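Local coordinates for protein alkaline phosphatase D (Bacillus subtilis, PDB 2YEQ) that hydrolyses phosphate esters, acting as a secreted phosphodiesterase and alkaline phosphatase whose active site holds iron and calcium, at residues A[76-81]-A[247-252]; A[132-137]-A[457-462]; A[167-172]-A[190-195]; A[272-277]-A[315-320]; A[389-392]-A[397-400]. All coordinates share one frame; numbering follows the deposited sequence.

Contact 1: A[76-81]-A[247-252]. With EDO (1,2-ethanediol), chain R.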
# COMPACT_ATOMS: atom_id res chain seq x y z
N HIS A 76 -4.09 -14.44 -14.46
CA HIS A 76 -5.06 -14.10 -13.41
C HIS A 76 -6.17 -15.11 -13.46
O HIS A 76 -6.83 -15.24 -14.49
CB HIS A 76 -5.67 -12.72 -13.64
CG HIS A 76 -4.69 -11.59 -13.53
ND1 HIS A 76 -3.77 -11.32 -14.51
CD2 HIS A 76 -4.50 -10.67 -12.56
CE1 HIS A 76 -3.04 -10.29 -14.13
NE2 HIS A 76 -3.46 -9.88 -12.95
N VAL A 77 -6.38 -15.84 -12.36
CA VAL A 77 -7.40 -16.87 -12.29
C VAL A 77 -8.34 -16.47 -11.17
O VAL A 77 -7.89 -16.15 -10.08
CB VAL A 77 -6.77 -18.26 -11.93
CG1 VAL A 77 -7.85 -19.29 -11.58
CG2 VAL A 77 -5.86 -18.78 -13.06
N GLU A 78 -9.63 -16.48 -11.42
CA GLU A 78 -10.59 -16.28 -10.35
C GLU A 78 -11.14 -17.66 -9.96
O GLU A 78 -12.07 -18.17 -10.57
CB GLU A 78 -11.68 -15.27 -10.77
CG GLU A 78 -11.10 -13.84 -10.77
CD GLU A 78 -12.08 -12.78 -11.27
OE1 GLU A 78 -13.25 -12.77 -10.80
OE2 GLU A 78 -11.67 -11.95 -12.11
N ALA A 79 -10.49 -18.28 -8.98
CA ALA A 79 -10.81 -19.64 -8.57
C ALA A 79 -12.04 -19.55 -7.71
O ALA A 79 -12.00 -18.98 -6.62
CB ALA A 79 -9.67 -20.23 -7.80
N ASP A 80 -13.15 -20.07 -8.20
CA ASP A 80 -14.41 -20.00 -7.48
C ASP A 80 -14.86 -21.39 -7.02
O ASP A 80 -14.10 -22.35 -7.15
CB ASP A 80 -15.47 -19.30 -8.32
CG ASP A 80 -15.82 -20.05 -9.58
OD1 ASP A 80 -15.27 -21.14 -9.85
OD2 ASP A 80 -16.67 -19.52 -10.33
N GLY A 81 -16.07 -21.49 -6.47
CA GLY A 81 -16.57 -22.75 -5.93
C GLY A 81 -15.86 -23.16 -4.66
O GLY A 81 -15.74 -24.34 -4.37
N PRO A 247 -2.60 -9.33 -8.12
CA PRO A 247 -3.70 -10.30 -8.06
C PRO A 247 -5.06 -9.62 -7.92
O PRO A 247 -5.69 -9.67 -6.86
CB PRO A 247 -3.36 -11.13 -6.83
CG PRO A 247 -2.72 -10.16 -5.92
CD PRO A 247 -1.89 -9.25 -6.83
N LEU A 248 -5.49 -9.00 -9.01
CA LEU A 248 -6.75 -8.26 -9.10
C LEU A 248 -7.79 -9.02 -9.91
O LEU A 248 -7.45 -9.83 -10.76
CB LEU A 248 -6.47 -6.91 -9.77
CG LEU A 248 -5.49 -5.99 -9.01
CD1 LEU A 248 -5.18 -4.73 -9.81
CD2 LEU A 248 -6.01 -5.59 -7.63
N ARG A 249 -9.05 -8.72 -9.68
CA ARG A 249 -10.14 -9.31 -10.46
C ARG A 249 -10.32 -8.62 -11.81
O ARG A 249 -9.75 -7.57 -12.03
CB ARG A 249 -11.44 -9.26 -9.65
CG ARG A 249 -11.37 -10.21 -8.47
CD ARG A 249 -12.61 -10.25 -7.67
NE ARG A 249 -12.44 -11.15 -6.52
CZ ARG A 249 -12.75 -12.44 -6.49
NH1 ARG A 249 -13.25 -13.06 -7.55
NH2 ARG A 249 -12.54 -13.14 -5.39
N ILE A 250 -11.09 -9.23 -12.70
CA ILE A 250 -11.19 -8.76 -14.09
C ILE A 250 -11.84 -7.35 -14.23
O ILE A 250 -11.55 -6.59 -15.16
CB ILE A 250 -11.91 -9.83 -14.98
CG1 ILE A 250 -11.65 -9.57 -16.48
CG2 ILE A 250 -13.40 -9.91 -14.64
CD1 ILE A 250 -10.17 -9.63 -16.86
N SER A 251 -12.66 -6.97 -13.25
CA SER A 251 -13.26 -5.64 -13.25
C SER A 251 -12.21 -4.55 -13.02
O SER A 251 -12.49 -3.38 -13.27
CB SER A 251 -14.35 -5.56 -12.19
OG SER A 251 -13.80 -5.91 -10.92
N SER A 252 -11.01 -4.92 -12.59
CA SER A 252 -9.88 -4.01 -12.51
C SER A 252 -9.02 -3.98 -13.79
O SER A 252 -8.01 -3.30 -13.80
CB SER A 252 -8.98 -4.32 -11.28
OG SER A 252 -9.61 -4.00 -10.05
C1 EDO R . -5.21 -14.44 -19.28
O1 EDO R . -4.26 -13.83 -20.16
C2 EDO R . -4.48 -15.23 -18.20
O2 EDO R . -5.19 -15.13 -16.97
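E78 commits both carboxylate oxygens to segment 247-252. Its OE2 accepts the backbone N-H of I250 at 2.8 Å, reached on the syn side of the carboxylate, while its OE1 forms a salt bridge with NH1 of R249 at 3.3 Å. The second bond is longer, and NH1 lies above the carboxylate plane; carboxylate and guanidinium are turned 85° apart, and the bridge is made through NH1 alone, not side-on with two nitrogens. The I250 N-H begins the 3-10 turn 250-252, where the turn supplies no acceptor of its own; at the other end S252 N bonds back to R249 O at 3.0 Å. Strand 74-79 is the outermost strand of a ten-stranded mixed sheet and belongs to the N-terminal PhoD family region, whereas 247-252 follows helix 228-245 of the calcineurin-like phosphatase region, and the contact thus joins the two at the protein surface. The E78 chain runs extended beyond CG and brings its CD to 3.9 Å from CG of R249, resting against CB and CG of the arginine. R249 itself is held from further sides, its NH2 donating to D17 O and S22 OG. With an alanine here in place of E78, the I250 N-H would probably lose its acceptor and R249 the carboxylate that balances its charge. H76 directs its CB to the same loop, and its CD2 approaches L248 O at 3.6 Å; NE2 is satisfied by Y243 O. The H76 backbone N donates to O2 of a bound ethanediol at 2.8 Å, which also bonds to E65 and M66.

Contact 2: A[132-137]-A[457-462]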
# COMPACT_ATOMS: atom_id res chain seq x y z
N TYR A 132 14.71 -6.11 1.62
CA TYR A 132 13.35 -6.44 1.99
C TYR A 132 13.24 -7.43 3.18
O TYR A 132 12.34 -8.26 3.26
CB TYR A 132 12.59 -6.95 0.77
CG TYR A 132 12.33 -5.91 -0.35
CD1 TYR A 132 12.54 -4.54 -0.15
CD2 TYR A 132 11.84 -6.33 -1.58
CE1 TYR A 132 12.29 -3.61 -1.19
CE2 TYR A 132 11.58 -5.43 -2.60
CZ TYR A 132 11.81 -4.08 -2.41
OH TYR A 132 11.53 -3.21 -3.46
N THR A 133 14.11 -7.25 4.15
CA THR A 133 14.05 -8.00 5.41
C THR A 133 12.65 -7.92 6.05
O THR A 133 12.17 -8.91 6.62
CB THR A 133 15.07 -7.44 6.37
OG1 THR A 133 16.28 -7.20 5.66
CG2 THR A 133 15.31 -8.40 7.58
N ALA A 134 11.97 -6.77 5.92
CA ALA A 134 10.62 -6.67 6.46
C ALA A 134 9.71 -7.77 5.97
O ALA A 134 8.89 -8.30 6.74
CB ALA A 134 9.97 -5.26 6.18
N TYR A 135 9.81 -8.12 4.68
CA TYR A 135 8.95 -9.15 4.12
C TYR A 135 9.37 -10.58 4.53
O TYR A 135 8.52 -11.47 4.58
CB TYR A 135 8.89 -9.04 2.60
CG TYR A 135 8.01 -7.93 2.08
CD1 TYR A 135 6.67 -7.86 2.45
CD2 TYR A 135 8.50 -6.94 1.23
CE1 TYR A 135 5.85 -6.86 1.99
CE2 TYR A 135 7.67 -5.92 0.75
CZ TYR A 135 6.35 -5.88 1.13
OH TYR A 135 5.47 -4.91 0.69
N LYS A 136 10.64 -10.78 4.79
CA LYS A 136 11.11 -12.06 5.37
C LYS A 136 10.38 -12.27 6.69
O LYS A 136 9.80 -13.33 6.91
CB LYS A 136 12.61 -12.04 5.61
CG LYS A 136 13.17 -13.41 5.97
CD LYS A 136 14.66 -13.33 6.23
CE LYS A 136 15.27 -14.71 6.48
NZ LYS A 136 15.60 -15.42 5.22
N HIS A 137 10.39 -11.25 7.55
CA HIS A 137 9.64 -11.31 8.81
C HIS A 137 8.13 -11.41 8.62
O HIS A 137 7.47 -12.17 9.34
CB HIS A 137 9.99 -10.11 9.70
CG HIS A 137 11.43 -10.08 10.13
ND1 HIS A 137 11.99 -11.08 10.90
CD2 HIS A 137 12.41 -9.18 9.90
CE1 HIS A 137 13.26 -10.78 11.14
NE2 HIS A 137 13.54 -9.64 10.54
N ARG A 457 5.77 -3.04 13.78
CA ARG A 457 6.82 -4.05 13.68
C ARG A 457 7.98 -3.49 12.91
O ARG A 457 7.87 -3.29 11.70
CB ARG A 457 6.26 -5.28 12.97
CG ARG A 457 4.93 -5.78 13.50
CD ARG A 457 5.13 -6.68 14.74
NE ARG A 457 5.63 -7.99 14.37
CZ ARG A 457 6.54 -8.71 15.04
NH1 ARG A 457 7.09 -8.28 16.16
NH2 ARG A 457 6.89 -9.90 14.57
N VAL A 458 9.10 -3.24 13.58
CA VAL A 458 10.19 -2.50 12.98
C VAL A 458 11.58 -3.13 13.17
O VAL A 458 11.76 -4.07 13.96
CB VAL A 458 10.19 -1.04 13.51
CG1 VAL A 458 8.80 -0.43 13.34
CG2 VAL A 458 10.62 -0.99 14.97
N MET A 459 12.55 -2.62 12.41
CA MET A 459 13.91 -3.12 12.39
C MET A 459 14.87 -1.95 12.52
O MET A 459 14.56 -0.85 12.07
CB MET A 459 14.21 -3.83 11.05
CG MET A 459 13.30 -4.97 10.73
SD MET A 459 13.43 -5.54 9.00
CE MET A 459 12.92 -4.04 8.12
N PRO A 460 16.05 -2.18 13.11
CA PRO A 460 17.02 -1.11 13.22
C PRO A 460 17.64 -0.64 11.89
O PRO A 460 18.12 0.49 11.83
CB PRO A 460 18.11 -1.72 14.12
CG PRO A 460 17.92 -3.19 14.00
CD PRO A 460 16.47 -3.37 13.88
N PHE A 461 17.68 -1.49 10.86
CA PHE A 461 18.37 -1.14 9.61
C PHE A 461 17.86 -2.00 8.45
O PHE A 461 17.30 -3.06 8.67
CB PHE A 461 19.91 -1.26 9.75
CG PHE A 461 20.39 -2.65 10.15
CD1 PHE A 461 20.51 -3.66 9.20
CD2 PHE A 461 20.70 -2.94 11.47
CE1 PHE A 461 20.94 -4.96 9.55
CE2 PHE A 461 21.13 -4.23 11.84
CZ PHE A 461 21.25 -5.23 10.88
N VAL A 462 18.05 -1.48 7.24
CA VAL A 462 17.73 -2.19 5.99
C VAL A 462 18.90 -2.12 4.99
O VAL A 462 18.84 -2.75 3.94
CB VAL A 462 16.41 -1.64 5.32
CG1 VAL A 462 15.21 -1.90 6.18
CG2 VAL A 462 16.51 -0.15 4.99
O HOH W 1 17.86 -5.74 7.44
O HOH W 2 7.74 -12.00 12.17
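M459 lays its thioether across the start of helix 133-138, touching T133, A134 and H137 together. In this calcineurin-like phosphatase fold the helix packs against strand 451-459 of the large mixed sheet, the axes of 133-137 and 457-459 passing 9.5 Å apart at 137°. The sulfur is the centre of the contact. SD of M459 is 3.6 Å from CB of T133, its chain crossing the threonine at a slant, and it lies as near to the backbone N of A134. The bend at chi3 (-62°) then turns the terminal methyl in over the next residue, so that CE of M459 meets CB of A134 at 3.7 Å. H137, one helical turn on, presents its ring edge instead of a face: SD sits 4.9 Å from the ring centroid and 81° off the normal, closest to CD2, a Met-aromatic contact in the edge geometry. That ring is also tied by NE2 to A467 O. The contact is buried, with no direct hydrogen bond between the segments, and water does the polar work at its margin: OG1 of T133 donates to a water at 2.8 Å, which in turn donates to O of F461 at 3.0 Å.

Contact 3: A[167-172]-A[190-195]. With EDO (1,2-ethanediol), chain F.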
# COMPACT_ATOMS: atom_id res chain seq x y z
N ASN A 167 22.18 4.40 -1.31
CA ASN A 167 21.47 3.50 -2.22
C ASN A 167 22.22 2.17 -2.40
O ASN A 167 23.10 2.04 -3.27
CB ASN A 167 21.20 4.17 -3.57
CG ASN A 167 20.00 5.08 -3.52
OD1 ASN A 167 19.52 5.41 -2.43
ND2 ASN A 167 19.47 5.47 -4.69
N VAL A 168 21.82 1.18 -1.61
CA VAL A 168 22.57 -0.08 -1.53
C VAL A 168 22.31 -1.00 -2.72
O VAL A 168 23.12 -1.88 -3.00
CB VAL A 168 22.32 -0.80 -0.17
CG1 VAL A 168 22.85 0.07 0.96
CG2 VAL A 168 20.83 -1.13 0.02
N ARG A 169 21.15 -0.84 -3.36
CA ARG A 169 20.86 -1.50 -4.63
C ARG A 169 20.56 -0.42 -5.67
O ARG A 169 20.50 0.77 -5.33
CB ARG A 169 19.68 -2.46 -4.49
CG ARG A 169 19.83 -3.53 -3.38
CD ARG A 169 18.80 -4.64 -3.52
NE ARG A 169 17.52 -4.27 -2.89
CZ ARG A 169 16.52 -5.11 -2.66
NH1 ARG A 169 16.61 -6.36 -3.04
NH2 ARG A 169 15.41 -4.69 -2.04
N THR A 170 20.37 -0.82 -6.91
CA THR A 170 20.32 0.12 -8.04
C THR A 170 19.18 -0.22 -8.97
O THR A 170 19.03 -1.38 -9.38
CB THR A 170 21.64 0.06 -8.84
OG1 THR A 170 22.72 0.33 -7.95
CG2 THR A 170 21.65 1.12 -9.99
N HIS A 171 18.39 0.78 -9.35
CA HIS A 171 17.35 0.56 -10.32
C HIS A 171 17.92 0.03 -11.63
O HIS A 171 19.06 0.32 -11.97
CB HIS A 171 16.53 1.83 -10.54
CG HIS A 171 15.47 2.04 -9.50
ND1 HIS A 171 15.21 3.27 -8.93
CD2 HIS A 171 14.62 1.16 -8.91
CE1 HIS A 171 14.23 3.13 -8.05
NE2 HIS A 171 13.84 1.87 -8.03
N ASN A 172 17.11 -0.75 -12.33
CA ASN A 172 17.50 -1.52 -13.51
C ASN A 172 17.60 -0.69 -14.78
O ASN A 172 18.19 -1.14 -15.76
CB ASN A 172 16.48 -2.64 -13.77
CG ASN A 172 15.08 -2.10 -14.22
OD1 ASN A 172 14.44 -1.30 -13.53
ND2 ASN A 172 14.62 -2.56 -15.38
N ARG A 190 9.69 -7.46 -7.90
CA ARG A 190 9.01 -8.70 -7.61
C ARG A 190 9.97 -9.93 -7.63
O ARG A 190 9.59 -11.00 -7.16
CB ARG A 190 7.85 -8.88 -8.59
CG ARG A 190 6.88 -10.00 -8.32
CD ARG A 190 6.27 -9.85 -6.93
NE ARG A 190 4.88 -10.22 -6.79
CZ ARG A 190 3.83 -9.72 -7.45
NH1 ARG A 190 3.95 -8.83 -8.42
NH2 ARG A 190 2.61 -10.19 -7.19
N SER A 191 11.18 -9.76 -8.17
CA SER A 191 12.20 -10.80 -8.21
C SER A 191 12.80 -11.08 -6.82
O SER A 191 13.48 -12.06 -6.63
CB SER A 191 13.36 -10.36 -9.12
OG SER A 191 12.98 -10.48 -10.46
N ASP A 192 12.63 -10.13 -5.90
CA ASP A 192 13.20 -10.25 -4.58
C ASP A 192 12.54 -11.41 -3.84
O ASP A 192 11.32 -11.45 -3.72
CB ASP A 192 13.00 -8.96 -3.80
CG ASP A 192 13.63 -9.01 -2.45
OD1 ASP A 192 13.04 -9.71 -1.59
OD2 ASP A 192 14.71 -8.40 -2.25
N ALA A 193 13.36 -12.33 -3.32
CA ALA A 193 12.89 -13.58 -2.70
C ALA A 193 11.99 -13.34 -1.50
O ALA A 193 11.05 -14.09 -1.27
CB ALA A 193 14.10 -14.49 -2.30
N ASN A 194 12.29 -12.30 -0.74
CA ASN A 194 11.52 -12.01 0.47
C ASN A 194 10.11 -11.55 0.12
O ASN A 194 9.12 -12.03 0.69
CB ASN A 194 12.23 -10.92 1.28
CG ASN A 194 13.61 -11.31 1.72
OD1 ASN A 194 14.59 -10.65 1.38
ND2 ASN A 194 13.70 -12.39 2.45
N LEU A 195 10.01 -10.64 -0.85
CA LEU A 195 8.70 -10.17 -1.32
C LEU A 195 7.89 -11.30 -1.91
O LEU A 195 6.71 -11.46 -1.63
CB LEU A 195 8.88 -9.03 -2.36
CG LEU A 195 7.65 -8.44 -3.04
CD1 LEU A 195 6.55 -8.10 -2.04
CD2 LEU A 195 8.06 -7.18 -3.86
C1 EDO F . 21.07 0.97 -15.45
O1 EDO F . 21.34 0.59 -14.09
C2 EDO F . 20.98 2.47 -15.58
O2 EDO F . 20.84 2.82 -16.96
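R169 and D192 meet across the surface through a single salt bridge, and D192 is at the same time the N-cap of helix 193-201. They account for all the area the two segments bury against each other. NH1 of R169 donates to OD2 of D192 at 2.9 Å along a nearly straight line (166° at the hydrogen). The oxygen lies in the guanidinium plane, at its edge, and uses its anti lone pair, the one facing away from OD1; the planes of the two groups stand 81° apart. The division of labour within the carboxylate is clear. While OD2 takes the arginine, OD1 serves the helix, accepting from N of L195 at 3.3 Å. A weak bond joins N of N194 to OD1 of D192 at 2.8 Å. With chi1 at -177°, CG of D192 stands opposite its own backbone N, which brings OD1 to these first-turn amides. The negative charge at the helix start is probably favoured both by the helix and by R169. An alanine in place of D192 would probably deprive the first-turn N-H groups of their cap and leave R169 without its anionic mate. R169 bends at chi3 to reach across, and its NE bonds to Y127 O. Y132 packs against both partners: its ring makes a cation-pi contact with R169, CE1 of the tyrosine lying close to NH2 of the arginine.

Contact 4: A[272-277]-A[315-320]. With EDO (1,2-ethanediol), chain B.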
# COMPACT_ATOMS: atom_id res chain seq x y z
N SER A 272 -15.75 -3.76 7.86
CA SER A 272 -16.08 -3.35 6.49
C SER A 272 -14.89 -2.52 5.98
O SER A 272 -14.51 -1.53 6.60
CB SER A 272 -17.37 -2.52 6.50
OG SER A 272 -17.62 -1.89 5.26
N PHE A 273 -14.28 -2.97 4.87
CA PHE A 273 -13.04 -2.37 4.36
C PHE A 273 -13.34 -1.61 3.08
O PHE A 273 -13.86 -2.19 2.14
CB PHE A 273 -12.02 -3.46 4.06
CG PHE A 273 -11.41 -4.07 5.29
CD1 PHE A 273 -10.33 -3.48 5.89
CD2 PHE A 273 -11.93 -5.24 5.83
CE1 PHE A 273 -9.75 -4.03 7.02
CE2 PHE A 273 -11.36 -5.80 6.97
CZ PHE A 273 -10.27 -5.19 7.57
N ASN A 274 -13.03 -0.33 3.08
CA ASN A 274 -13.14 0.53 1.91
C ASN A 274 -11.74 0.82 1.45
O ASN A 274 -11.02 1.58 2.09
CB ASN A 274 -13.86 1.83 2.29
CG ASN A 274 -15.25 1.58 2.87
OD1 ASN A 274 -16.20 1.29 2.14
ND2 ASN A 274 -15.33 1.58 4.20
N VAL A 275 -11.35 0.19 0.35
CA VAL A 275 -10.03 0.38 -0.24
C VAL A 275 -10.13 1.56 -1.25
O VAL A 275 -10.82 1.44 -2.26
CB VAL A 275 -9.56 -0.92 -0.95
CG1 VAL A 275 -8.19 -0.74 -1.52
CG2 VAL A 275 -9.57 -2.12 0.06
N LEU A 276 -9.47 2.66 -0.94
CA LEU A 276 -9.62 3.89 -1.68
C LEU A 276 -8.51 4.07 -2.72
O LEU A 276 -7.44 3.38 -2.69
CB LEU A 276 -9.60 5.09 -0.73
CG LEU A 276 -10.56 5.04 0.47
CD1 LEU A 276 -10.49 6.37 1.26
CD2 LEU A 276 -11.98 4.71 0.05
N ASP A 277 -8.78 5.02 -3.62
CA ASP A 277 -7.83 5.47 -4.64
C ASP A 277 -7.83 6.99 -4.62
O ASP A 277 -8.73 7.63 -5.15
CB ASP A 277 -8.26 4.89 -5.99
CG ASP A 277 -7.32 5.26 -7.16
OD1 ASP A 277 -6.38 6.07 -6.99
OD2 ASP A 277 -7.56 4.70 -8.25
N PHE A 315 -19.63 6.98 1.02
CA PHE A 315 -20.72 7.36 1.94
C PHE A 315 -21.80 6.26 1.99
O PHE A 315 -22.29 5.92 3.08
CB PHE A 315 -21.33 8.71 1.55
CG PHE A 315 -20.40 9.89 1.75
CD1 PHE A 315 -19.16 9.75 2.33
CD2 PHE A 315 -20.79 11.15 1.34
CE1 PHE A 315 -18.33 10.83 2.50
CE2 PHE A 315 -19.98 12.25 1.52
CZ PHE A 315 -18.75 12.09 2.09
N ASN A 316 -22.14 5.69 0.85
CA ASN A 316 -23.09 4.58 0.80
C ASN A 316 -22.60 3.37 1.63
O ASN A 316 -23.39 2.74 2.33
CB ASN A 316 -23.34 4.10 -0.62
CG ASN A 316 -24.11 5.10 -1.48
OD1 ASN A 316 -24.17 4.96 -2.71
ND2 ASN A 316 -24.71 6.09 -0.84
N ASN A 317 -21.31 3.05 1.54
CA ASN A 317 -20.72 1.95 2.31
C ASN A 317 -20.66 2.25 3.79
O ASN A 317 -20.91 1.36 4.61
CB ASN A 317 -19.30 1.64 1.84
CG ASN A 317 -19.24 1.16 0.41
OD1 ASN A 317 -20.24 0.73 -0.15
ND2 ASN A 317 -18.05 1.23 -0.20
N LEU A 318 -20.30 3.48 4.15
CA LEU A 318 -20.19 3.86 5.55
C LEU A 318 -21.58 3.95 6.18
O LEU A 318 -21.76 3.59 7.34
CB LEU A 318 -19.46 5.20 5.71
CG LEU A 318 -17.94 5.25 5.53
CD1 LEU A 318 -17.44 6.68 5.64
CD2 LEU A 318 -17.18 4.35 6.52
N GLY A 319 -22.56 4.41 5.42
CA GLY A 319 -23.89 4.62 5.95
C GLY A 319 -24.71 3.36 6.14
O GLY A 319 -25.57 3.31 7.00
N SER A 320 -24.43 2.34 5.33
CA SER A 320 -25.17 1.10 5.36
C SER A 320 -24.44 -0.05 6.11
O SER A 320 -25.00 -1.11 6.29
CB SER A 320 -25.46 0.68 3.93
OG SER A 320 -24.25 0.26 3.31
C1 EDO B . -21.11 -2.38 4.10
O1 EDO B . -20.77 -3.54 4.88
C2 EDO B . -22.09 -2.73 2.98
O2 EDO B . -22.05 -1.72 1.97
O HOH W 3 -17.81 0.68 5.57
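Strand 271-275 and helix 308-320 come closest at N274 and N317, whose CA atoms are 7.7 Å apart. The helix covers the sheet within a beta-alpha-beta crossover: the chain leaves strand 271-275 and, after a long excursion, returns through the helix into the parallel neighbouring strand 325-329. Two asparagine amides carry the contact. The two side chains lie alongside each other, pointing opposite ways, with their amide planes 16° apart, and ND2 of N317 donates to OD1 of N274 at 3.0 Å. The donor sits nearly in line with the acceptor's C=O (161°), though OD1 is tilted somewhat out of the N317 amide plane. CB of N317 also comes within 3.1 Å of OD1 of N274. The other end of the buried N274 amide is satisfied as well, ND2 donating to V327 O of the adjacent strand and to a water at 3.0 Å, while CD2 of L318 packs 4.1 Å from this ND2. The same water lies 2.6 Å from OG of S272 and makes a weak bond to N317 O, thus bridging strand and helix. Farther along 315-320, OG of S320 bonds to O of N316 at 2.8 Å and accepts from a bound ethanediol.

Contact 5: A[389-392]-A[397-400]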
# COMPACT_ATOMS: atom_id res chain seq x y z
N LEU A 389 -8.63 10.31 16.05
CA LEU A 389 -9.42 11.11 15.11
C LEU A 389 -10.63 11.72 15.82
O LEU A 389 -11.54 10.98 16.24
CB LEU A 389 -9.91 10.24 13.95
CG LEU A 389 -8.78 9.62 13.10
CD1 LEU A 389 -9.39 8.78 11.97
CD2 LEU A 389 -7.83 10.69 12.55
N HIS A 390 -10.63 13.05 15.93
CA HIS A 390 -11.72 13.80 16.60
C HIS A 390 -12.71 14.38 15.60
O HIS A 390 -12.32 14.79 14.49
CB HIS A 390 -11.09 14.92 17.42
CG HIS A 390 -10.40 14.45 18.65
ND1 HIS A 390 -9.07 14.06 18.66
CD2 HIS A 390 -10.83 14.34 19.93
CE1 HIS A 390 -8.73 13.73 19.89
NE2 HIS A 390 -9.78 13.88 20.67
N VAL A 391 -13.99 14.46 15.96
CA VAL A 391 -15.00 15.00 15.03
C VAL A 391 -14.75 16.45 14.64
O VAL A 391 -15.21 16.90 13.60
CB VAL A 391 -16.45 14.83 15.52
CG1 VAL A 391 -16.79 13.36 15.61
CG2 VAL A 391 -16.70 15.58 16.87
N ASP A 392 -14.00 17.17 15.47
CA ASP A 392 -13.49 18.48 15.12
C ASP A 392 -11.99 18.41 15.31
O ASP A 392 -11.51 18.26 16.44
CB ASP A 392 -14.11 19.55 16.03
CG ASP A 392 -13.78 20.96 15.56
OD1 ASP A 392 -12.62 21.20 15.21
OD2 ASP A 392 -14.69 21.81 15.56
N SER A 397 -11.17 18.14 22.93
CA SER A 397 -12.36 17.88 23.72
C SER A 397 -13.49 17.26 22.90
O SER A 397 -14.44 16.73 23.46
CB SER A 397 -12.84 19.17 24.40
OG SER A 397 -13.25 20.14 23.45
N SER A 398 -13.43 17.34 21.56
CA SER A 398 -14.53 16.82 20.75
C SER A 398 -14.53 15.28 20.77
O SER A 398 -13.56 14.64 21.14
CB SER A 398 -14.46 17.30 19.29
OG SER A 398 -13.14 17.13 18.79
N LYS A 399 -15.64 14.71 20.37
CA LYS A 399 -15.82 13.29 20.36
C LYS A 399 -14.82 12.56 19.41
O LYS A 399 -14.58 12.98 18.26
CB LYS A 399 -17.24 12.99 19.93
CG LYS A 399 -17.64 11.55 20.14
CD LYS A 399 -18.61 11.08 19.09
CE LYS A 399 -18.80 9.56 19.17
NZ LYS A 399 -20.17 9.16 18.77
N ILE A 400 -14.25 11.47 19.89
CA ILE A 400 -13.36 10.63 19.09
C ILE A 400 -14.19 9.68 18.24
O ILE A 400 -14.99 8.89 18.76
CB ILE A 400 -12.37 9.89 19.96
CG1 ILE A 400 -11.39 10.89 20.55
CG2 ILE A 400 -11.62 8.79 19.15
CD1 ILE A 400 -10.42 10.30 21.56
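H390 can be followed outward from the backbone, meeting S398 first and I400 farther out. Its CB lies 3.3 Å from OG of S398. Chi1 of -73° turns CG away from the histidine's own carbonyl carbon, and the ring then runs beside the opposing chain. At the ring edge CD2 comes to 3.0 Å from O of S398, a close carbon-oxygen approach. Farther out, the ring turns a face to I400: CG1 of the isoleucine is 3.7 Å from the ring centroid and 28° off the normal, a CH-pi contact displaced toward the rim. NE2 at the tip is 3.4 Å from that same CG1, with CD1 of I400 also packed against it. H390 and I400 form an antiparallel, non-hydrogen-bonded pair, both side chains on one face of the sheet, and the backbones add reciprocal CA-H...O contacts, H390 CA to K399 O and I400 CA to L389 O. The neighbouring V391 N donates to K399 O at 2.8 Å. CG2 of V391 rests on CB of S398 at 3.7 Å. Toward the turn D392 N still gives a weak bond to OG of S398, a hydroxyl whose main partner is K395 O; OD1 of D392 turns to E394 N. These bonds close the loop end of a beta hairpin, where strand 384-390 turns back into strand 400-406, its antiparallel neighbour in the seven-stranded mixed sheet of the phosphatase domain.

From the N terminus, contact 1 opens first, on strand 74-79, and closes after helix 228-245, tying the N-terminal region to the phosphatase region. Contact 2 opens within that loop at 132-137 but closes only at 457-462, so the two cross; both reach the same ten-stranded sheet. Contact 3, a short closure of 18 residues, lies inside both loops and touches contact 2, where Y132 packs on R169 and D192. Contacts 4 and 5 follow contact 1 in series, each enclosed by contact 2, and share the seven-stranded sheet: contact 4 lays helix 308-320 on it, and contact 5 joins two neighbouring strands about 20 Å away, centre to centre.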